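Local coordinates for excinuclease ABC, subunit A. (Deinococcus radiodurans, PDB 2VF7), which probably recognises damaged DNA in nucleotide excision repair, as a zinc-containing, ATP-hydrolysing UvrA-family member of the ABC superfamily, at residues A[479-484]-A[763-768]; A[471-476]-A[483-488]; A[38-43]-A[442-447]. The protein carries 1 engineered substitution. All blocks are in the same frame, centred on the assembly; numbering follows the deposited sequence. Where two conformers were deposited one is given.

From the N terminus, contact 3 closes first: strand 38-42, which runs into a P-loop, meets helix 441-444 and the turn after it nearly 400 residues later, so a very long excursion returns to the same sheet. Contact 2 then makes a small loop, folding residues 471-476, beyond edge strand 464-468, against helix 480-487. Contact 1 opens within the span of contact 2 and closes only at 763-768, so these two cross, whereas contact 3 stands in series before both. Helix 480-487 is common to contacts 1 and 2, and Leu-485 packs on Ile-444 of contact 3. Together they tie the first nucleotide-binding core to its own C-terminal margin and to the second core.

Contact 1 of 3, residues A[479-484]-A[763-768]; sequences SQTGQY and GLHPAD
The turn 763-768, which follows strand 753-758 and leads into helix 766-781, probably corresponds to the D-loop of ABC ATPases, and here it packs against the start of helix 480-487. With CG trans to the backbone N (chi1 -171°), His-765 extends its ring edge-on to that helix: CE1 lies 3.7 Å from Gln-480 O, and NE2 makes a weak bond of 3.5 Å to Thr-481 OG1, whose stronger partner is Asp-452. ND1 of the same ring caps helix 766-781, accepting from Ala-767 N at 3.1 Å. Asp-768 OD2 accepts from His-765 N, and the two residues form a capping box. Histidine suits this place because its two nitrogens serve two neighbours at once.

Pro-766 CB lies 3.9 Å from the centroid of the Tyr-484 ring, over one face, in a CH-pi contact. Tyr-484 CE1 also meets Ala-767 CB at 3.7 Å, while OH bonds Glu-770 and Arg-489. With an alanine here, Pro-766 and Ala-767 would probably lose the ring packed against them, and Glu-770 its hydroxyl partner. The His-765 side chain lies about 8 Å from ADP, consistent with a D-loop of one ABC core lying against the nucleotide site of the other.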
# COMPACT_ATOMS: atom_id res chain seq x y z
N SER A 479 -5.47 40.78 14.52
CA SER A 479 -5.97 39.44 14.81
C SER A 479 -7.37 39.43 15.45
O SER A 479 -7.58 39.95 16.55
CB SER A 479 -4.97 38.70 15.70
OG SER A 479 -5.60 37.67 16.43
N GLN A 480 -8.33 38.82 14.74
CA GLN A 480 -9.70 38.68 15.24
C GLN A 480 -9.85 37.56 16.28
O GLN A 480 -10.82 37.57 17.05
CB GLN A 480 -10.68 38.48 14.09
CG GLN A 480 -10.70 39.60 13.05
CD GLN A 480 -11.57 39.27 11.86
OE1 GLN A 480 -11.08 39.11 10.74
NE2 GLN A 480 -12.88 39.15 12.10
N THR A 481 -8.93 36.60 16.30
CA THR A 481 -8.81 35.65 17.43
C THR A 481 -8.45 36.42 18.70
O THR A 481 -9.07 36.25 19.75
CB THR A 481 -7.74 34.57 17.18
OG1 THR A 481 -7.82 34.09 15.84
CG2 THR A 481 -7.90 33.41 18.14
N GLY A 482 -7.45 37.29 18.59
CA GLY A 482 -7.00 38.10 19.72
C GLY A 482 -8.05 39.06 20.26
O GLY A 482 -7.98 39.45 21.42
N GLN A 483 -9.02 39.41 19.43
CA GLN A 483 -10.08 40.35 19.83
C GLN A 483 -11.15 39.67 20.66
O GLN A 483 -11.59 40.21 21.67
CB GLN A 483 -10.73 41.00 18.61
CG GLN A 483 -9.86 42.06 17.94
CD GLN A 483 -10.33 42.39 16.54
OE1 GLN A 483 -11.50 42.19 16.20
NE2 GLN A 483 -9.42 42.88 15.71
N TYR A 484 -11.57 38.48 20.23
CA TYR A 484 -12.51 37.68 21.00
C TYR A 484 -11.86 37.18 22.28
O TYR A 484 -12.48 37.16 23.34
CB TYR A 484 -13.07 36.53 20.14
CG TYR A 484 -14.14 37.05 19.21
CD1 TYR A 484 -13.80 37.60 17.97
CD2 TYR A 484 -15.48 37.07 19.59
CE1 TYR A 484 -14.77 38.12 17.13
CE2 TYR A 484 -16.47 37.59 18.75
CZ TYR A 484 -16.09 38.12 17.53
OH TYR A 484 -17.05 38.64 16.69
N GLY A 763 -17.26 24.68 11.76
CA GLY A 763 -16.11 25.24 11.06
C GLY A 763 -16.10 26.75 10.96
O GLY A 763 -15.45 27.31 10.10
N LEU A 764 -16.84 27.41 11.85
CA LEU A 764 -16.91 28.86 11.85
C LEU A 764 -16.17 29.50 13.01
O LEU A 764 -16.24 29.03 14.16
CB LEU A 764 -18.37 29.34 11.81
CG LEU A 764 -18.98 29.83 10.48
CD1 LEU A 764 -18.84 28.81 9.38
CD2 LEU A 764 -20.44 30.22 10.64
N HIS A 765 -15.46 30.57 12.70
CA HIS A 765 -14.77 31.38 13.69
C HIS A 765 -15.80 32.19 14.52
O HIS A 765 -16.87 32.51 14.01
CB HIS A 765 -13.76 32.26 12.96
CG HIS A 765 -12.83 32.99 13.87
ND1 HIS A 765 -13.07 34.27 14.32
CD2 HIS A 765 -11.65 32.63 14.42
CE1 HIS A 765 -12.09 34.66 15.10
NE2 HIS A 765 -11.21 33.68 15.18
N PRO A 766 -15.50 32.48 15.81
CA PRO A 766 -16.41 33.38 16.54
C PRO A 766 -16.82 34.64 15.75
O PRO A 766 -17.93 35.11 15.92
CB PRO A 766 -15.59 33.75 17.78
CG PRO A 766 -14.77 32.54 18.03
CD PRO A 766 -14.42 31.98 16.69
N ALA A 767 -15.93 35.17 14.91
CA ALA A 767 -16.22 36.35 14.10
C ALA A 767 -17.15 36.04 12.93
O ALA A 767 -17.92 36.90 12.51
CB ALA A 767 -14.93 36.99 13.60
N ASP A 768 -17.06 34.82 12.41
CA ASP A 768 -17.89 34.39 11.29
C ASP A 768 -19.34 34.24 11.74
O ASP A 768 -20.25 34.58 10.99
CB ASP A 768 -17.44 33.04 10.71
CG ASP A 768 -16.10 33.10 9.94
OD1 ASP A 768 -15.77 34.11 9.28
OD2 ASP A 768 -15.38 32.08 9.98

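Contact 2 of 3, residues A[471-476]-A[483-488]; sequences EGLKHV and QYLFAD
Phe-486 lays its ring against the backbone and side chain of Lys-474, and the aromatic contacts dominate the pairing. Lys-474 CB makes an off-centre CH-pi contact, 4.3 Å from the ring centroid, and CD2 of the ring lies 3.8 Å from Lys-474 CA. Bent at chi3 (39°), the lysine chain curls back over the same face, bringing NZ to 4.8 Å from the centroid in an off-centre cation-pi interaction. A long, flexible side chain suits this place because its methylenes and its charge can both use the ring. Leu-485 CB sits above the centre of the opposite face, so the phenyl is sandwiched.

The charged contacts come next. Lys-474 NZ forms a salt bridge of 3.2 Å with Glu-471 OE1, approaching from above the carboxylate plane, while Glu-471 OE2 rests 3.8 Å from Phe-486 CE1. Carboxylate and ring are nearly perpendicular (88°).

In the fold, this is a 3-10 turn after edge strand 464-468 doubling back on helix 480-487, at the C-terminal margin of the first nucleotide-binding core.

Purely apolar packing lies on the inner side. Leu-473 CB meets the ring edge at Phe-486 CE2, 4.0 Å away, and Leu-473 CD2 crosses Leu-485 CD2 at 4.1 Å. Both branched residues are buried: Leu-473 also touches Tyr-466, and Leu-485 reaches Leu-441 and Ile-444 of helix 441-444.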
# COMPACT_ATOMS: atom_id res chain seq x y z
N GLU A 471 -0.59 34.22 24.99
CA GLU A 471 -0.60 35.52 25.67
C GLU A 471 -0.01 36.68 24.86
O GLU A 471 -0.32 37.85 25.13
CB GLU A 471 0.10 35.42 27.04
CG GLU A 471 -0.71 34.67 28.11
CD GLU A 471 -1.80 35.53 28.75
OE1 GLU A 471 -1.48 36.53 29.43
OE2 GLU A 471 -3.00 35.19 28.58
N GLY A 472 0.83 36.37 23.88
CA GLY A 472 1.46 37.39 23.04
C GLY A 472 0.61 37.84 21.86
O GLY A 472 0.99 38.76 21.13
N LEU A 473 -0.53 37.18 21.66
CA LEU A 473 -1.50 37.57 20.64
C LEU A 473 -2.18 38.88 21.06
O LEU A 473 -2.79 39.60 20.26
CB LEU A 473 -2.52 36.44 20.45
CG LEU A 473 -3.48 36.40 19.26
CD1 LEU A 473 -2.75 36.31 17.93
CD2 LEU A 473 -4.43 35.24 19.42
N LYS A 474 -2.04 39.19 22.34
CA LYS A 474 -2.60 40.38 22.95
C LYS A 474 -1.92 41.65 22.41
O LYS A 474 -2.41 42.76 22.64
CB LYS A 474 -2.44 40.24 24.47
CG LYS A 474 -2.86 41.41 25.33
CD LYS A 474 -3.26 40.96 26.75
CE LYS A 474 -2.38 39.84 27.31
NZ LYS A 474 -3.03 39.21 28.50
N HIS A 475 -0.83 41.48 21.66
CA HIS A 475 -0.08 42.61 21.10
C HIS A 475 -0.18 42.73 19.57
O HIS A 475 0.52 43.53 18.96
CB HIS A 475 1.39 42.54 21.52
CG HIS A 475 1.60 42.54 23.01
ND1 HIS A 475 2.14 41.47 23.68
CD2 HIS A 475 1.37 43.50 23.94
CE1 HIS A 475 2.22 41.76 24.97
NE2 HIS A 475 1.76 42.99 25.15
N VAL A 476 -1.05 41.92 18.96
CA VAL A 476 -1.28 42.00 17.50
C VAL A 476 -2.78 42.28 17.21
O VAL A 476 -3.63 41.40 17.37
CB VAL A 476 -0.61 40.81 16.69
CG1 VAL A 476 -0.09 39.72 17.61
CG2 VAL A 476 -1.52 40.24 15.59
N GLN A 483 -9.02 39.41 19.43
CA GLN A 483 -10.08 40.35 19.83
C GLN A 483 -11.15 39.67 20.66
O GLN A 483 -11.59 40.21 21.67
CB GLN A 483 -10.73 41.00 18.61
CG GLN A 483 -9.86 42.06 17.94
CD GLN A 483 -10.33 42.39 16.54
OE1 GLN A 483 -11.50 42.19 16.20
NE2 GLN A 483 -9.42 42.88 15.71
N TYR A 484 -11.57 38.48 20.23
CA TYR A 484 -12.51 37.68 21.00
C TYR A 484 -11.86 37.18 22.28
O TYR A 484 -12.48 37.16 23.34
CB TYR A 484 -13.07 36.53 20.14
CG TYR A 484 -14.14 37.05 19.21
CD1 TYR A 484 -13.80 37.60 17.97
CD2 TYR A 484 -15.48 37.07 19.59
CE1 TYR A 484 -14.77 38.12 17.13
CE2 TYR A 484 -16.47 37.59 18.75
CZ TYR A 484 -16.09 38.12 17.53
OH TYR A 484 -17.05 38.64 16.69
N LEU A 485 -10.58 36.84 22.18
CA LEU A 485 -9.84 36.23 23.27
C LEU A 485 -9.46 37.24 24.36
O LEU A 485 -9.52 36.91 25.55
CB LEU A 485 -8.59 35.53 22.69
CG LEU A 485 -7.98 34.27 23.31
CD1 LEU A 485 -8.91 33.07 23.22
CD2 LEU A 485 -6.66 33.97 22.62
N PHE A 486 -9.11 38.46 23.96
CA PHE A 486 -8.58 39.46 24.90
C PHE A 486 -9.27 40.83 24.91
O PHE A 486 -9.12 41.58 25.88
CB PHE A 486 -7.07 39.68 24.70
CG PHE A 486 -6.24 38.43 24.81
CD1 PHE A 486 -6.26 37.66 25.98
CD2 PHE A 486 -5.42 38.03 23.76
CE1 PHE A 486 -5.49 36.50 26.07
CE2 PHE A 486 -4.65 36.89 23.85
CZ PHE A 486 -4.68 36.12 25.01
N ALA A 487 -10.00 41.18 23.85
CA ALA A 487 -10.56 42.54 23.73
C ALA A 487 -12.07 42.63 23.90
O ALA A 487 -12.62 43.73 23.86
CB ALA A 487 -10.13 43.19 22.43
N ASP A 488 -12.72 41.48 24.09
CA ASP A 488 -14.15 41.40 24.42
C ASP A 488 -15.07 41.86 23.27
O ASP A 488 -15.85 42.81 23.42
CB ASP A 488 -14.43 42.21 25.71
CG ASP A 488 -15.74 41.81 26.39
OD1 ASP A 488 -16.31 42.68 27.09
OD2 ASP A 488 -16.18 40.64 26.24

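Contact 3 of 3, residues A[38-43]-A[442-447]; sequences LVVFTG and DVIRRA
Val-40 points from strand 38-42 toward the end of helix 441-444, and its three side-chain carbons spread over three residues there. CB stands 4.1 Å from the methyl carbon CB of Ala-447. CG1, placed trans to the backbone N (chi1 177°), crosses Ile-444 at about a right angle and touches its CG1 at 4.0 Å. CG2, the other tip, presses on Ala-447 CB at 3.5 Å, tighter than normal van der Waals contact, and also meets Val-443 CG1. A branched valine suits the place because one methyl can meet Ile-444 while the other meets Val-443 and Ala-447, and alanine, with a single methyl, suits a position this close to the strand.

The setting is a beta-alpha-beta crossover: strands 433-437 and 449-453 flank strand 38-42 in a parallel sheet, and the helix joining them passes over it. Strand 38-42 leads through Gly-43 into the P-loop, whose residues Gly-46 to Ser-51 bind ADP, and Gly-43 O accepts a hydrogen bond from Lys-49 NZ.

Two residues on the same face of the strand extend the packing. Thr-42 meets Ile-444 tip to tip, with CG2 3.8 Å from Ile-444 CG1, while its OG1 bonds Asp-452; threonine thus gives a methyl to the helix and a hydroxyl to the polar neighbour. At the other end, Leu-38 CD2 lies 3.8 Å from Ala-447 CA, and Leu-38 O is 3.7 Å from Ala-447 CB. A type I turn from Ile-444 to Ala-447 brings these two apolar residues down onto the sheet together, and Arg-446 between them turns its guanidinium away to a salt bridge with Glu-418 of helix 417-428.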
# COMPACT_ATOMS: atom_id res chain seq x y z
N LEU A 38 1.19 21.16 22.46
CA LEU A 38 -0.12 21.42 21.89
C LEU A 38 -0.10 22.72 21.10
O LEU A 38 -0.13 23.80 21.68
CB LEU A 38 -1.19 21.49 23.00
CG LEU A 38 -2.62 21.90 22.61
CD1 LEU A 38 -3.27 20.87 21.65
CD2 LEU A 38 -3.50 22.15 23.82
N VAL A 39 -0.06 22.60 19.77
CA VAL A 39 -0.05 23.76 18.87
C VAL A 39 -1.42 23.89 18.22
O VAL A 39 -1.92 22.94 17.61
CB VAL A 39 1.04 23.66 17.75
CG1 VAL A 39 1.08 24.95 16.93
CG2 VAL A 39 2.40 23.41 18.33
N VAL A 40 -2.03 25.06 18.36
CA VAL A 40 -3.36 25.32 17.80
C VAL A 40 -3.25 26.30 16.63
O VAL A 40 -2.58 27.32 16.75
CB VAL A 40 -4.36 25.82 18.89
CG1 VAL A 40 -5.71 26.15 18.30
CG2 VAL A 40 -4.55 24.75 19.96
N PHE A 41 -3.86 25.97 15.51
CA PHE A 41 -3.87 26.81 14.32
C PHE A 41 -5.21 27.52 14.27
O PHE A 41 -6.26 26.88 14.30
CB PHE A 41 -3.64 25.96 13.06
CG PHE A 41 -2.26 25.31 13.00
CD1 PHE A 41 -1.26 25.86 12.23
CD2 PHE A 41 -1.97 24.17 13.76
CE1 PHE A 41 0.03 25.27 12.18
CE2 PHE A 41 -0.69 23.59 13.74
CZ PHE A 41 0.30 24.14 12.93
N THR A 42 -5.18 28.86 14.22
CA THR A 42 -6.41 29.66 14.37
C THR A 42 -6.59 30.78 13.33
O THR A 42 -5.68 31.10 12.57
CB THR A 42 -6.57 30.23 15.80
OG1 THR A 42 -5.72 31.37 15.97
CG2 THR A 42 -6.22 29.18 16.85
N GLY A 43 -7.79 31.37 13.31
CA GLY A 43 -8.12 32.40 12.35
C GLY A 43 -9.43 32.09 11.65
O GLY A 43 -9.95 30.99 11.79
N ASP A 442 -11.85 28.22 24.52
CA ASP A 442 -11.42 27.45 25.69
C ASP A 442 -10.19 26.57 25.43
O ASP A 442 -9.39 26.38 26.34
CB ASP A 442 -12.56 26.59 26.21
CG ASP A 442 -13.32 27.25 27.34
OD1 ASP A 442 -12.76 27.30 28.46
OD2 ASP A 442 -14.45 27.72 27.10
N VAL A 443 -10.07 26.04 24.21
CA VAL A 443 -8.90 25.25 23.81
C VAL A 443 -7.73 26.16 23.42
O VAL A 443 -6.63 26.03 23.97
CB VAL A 443 -9.20 24.26 22.66
CG1 VAL A 443 -7.90 23.54 22.22
CG2 VAL A 443 -10.31 23.26 23.05
N ILE A 444 -7.97 27.08 22.48
CA ILE A 444 -7.00 28.11 22.13
C ILE A 444 -6.28 28.68 23.36
O ILE A 444 -5.06 28.76 23.39
CB ILE A 444 -7.66 29.24 21.30
CG1 ILE A 444 -8.26 28.66 20.01
CG2 ILE A 444 -6.65 30.32 20.95
CD1 ILE A 444 -9.25 29.58 19.33
N ARG A 445 -7.05 29.04 24.40
CA ARG A 445 -6.51 29.59 25.66
C ARG A 445 -5.54 28.65 26.41
O ARG A 445 -4.69 29.11 27.16
CB ARG A 445 -7.68 29.98 26.57
CG ARG A 445 -7.44 31.16 27.49
CD ARG A 445 -8.77 31.62 28.15
NE ARG A 445 -9.37 32.79 27.49
CZ ARG A 445 -10.59 32.83 26.95
NH1 ARG A 445 -11.40 31.78 27.00
NH2 ARG A 445 -11.01 33.96 26.38
N ARG A 446 -5.67 27.35 26.23
CA ARG A 446 -4.87 26.40 27.01
C ARG A 446 -3.65 25.83 26.25
O ARG A 446 -2.86 25.05 26.80
CB ARG A 446 -5.77 25.29 27.56
CG ARG A 446 -6.73 25.79 28.64
CD ARG A 446 -6.12 25.71 30.04
NE ARG A 446 -5.89 24.30 30.38
CZ ARG A 446 -6.72 23.55 31.10
NH1 ARG A 446 -7.84 24.08 31.58
NH2 ARG A 446 -6.43 22.28 31.34
N ALA A 447 -3.52 26.25 25.00
CA ALA A 447 -2.48 25.75 24.12
C ALA A 447 -1.09 26.28 24.48
O ALA A 447 -0.96 27.40 24.96
CB ALA A 447 -2.84 26.10 22.67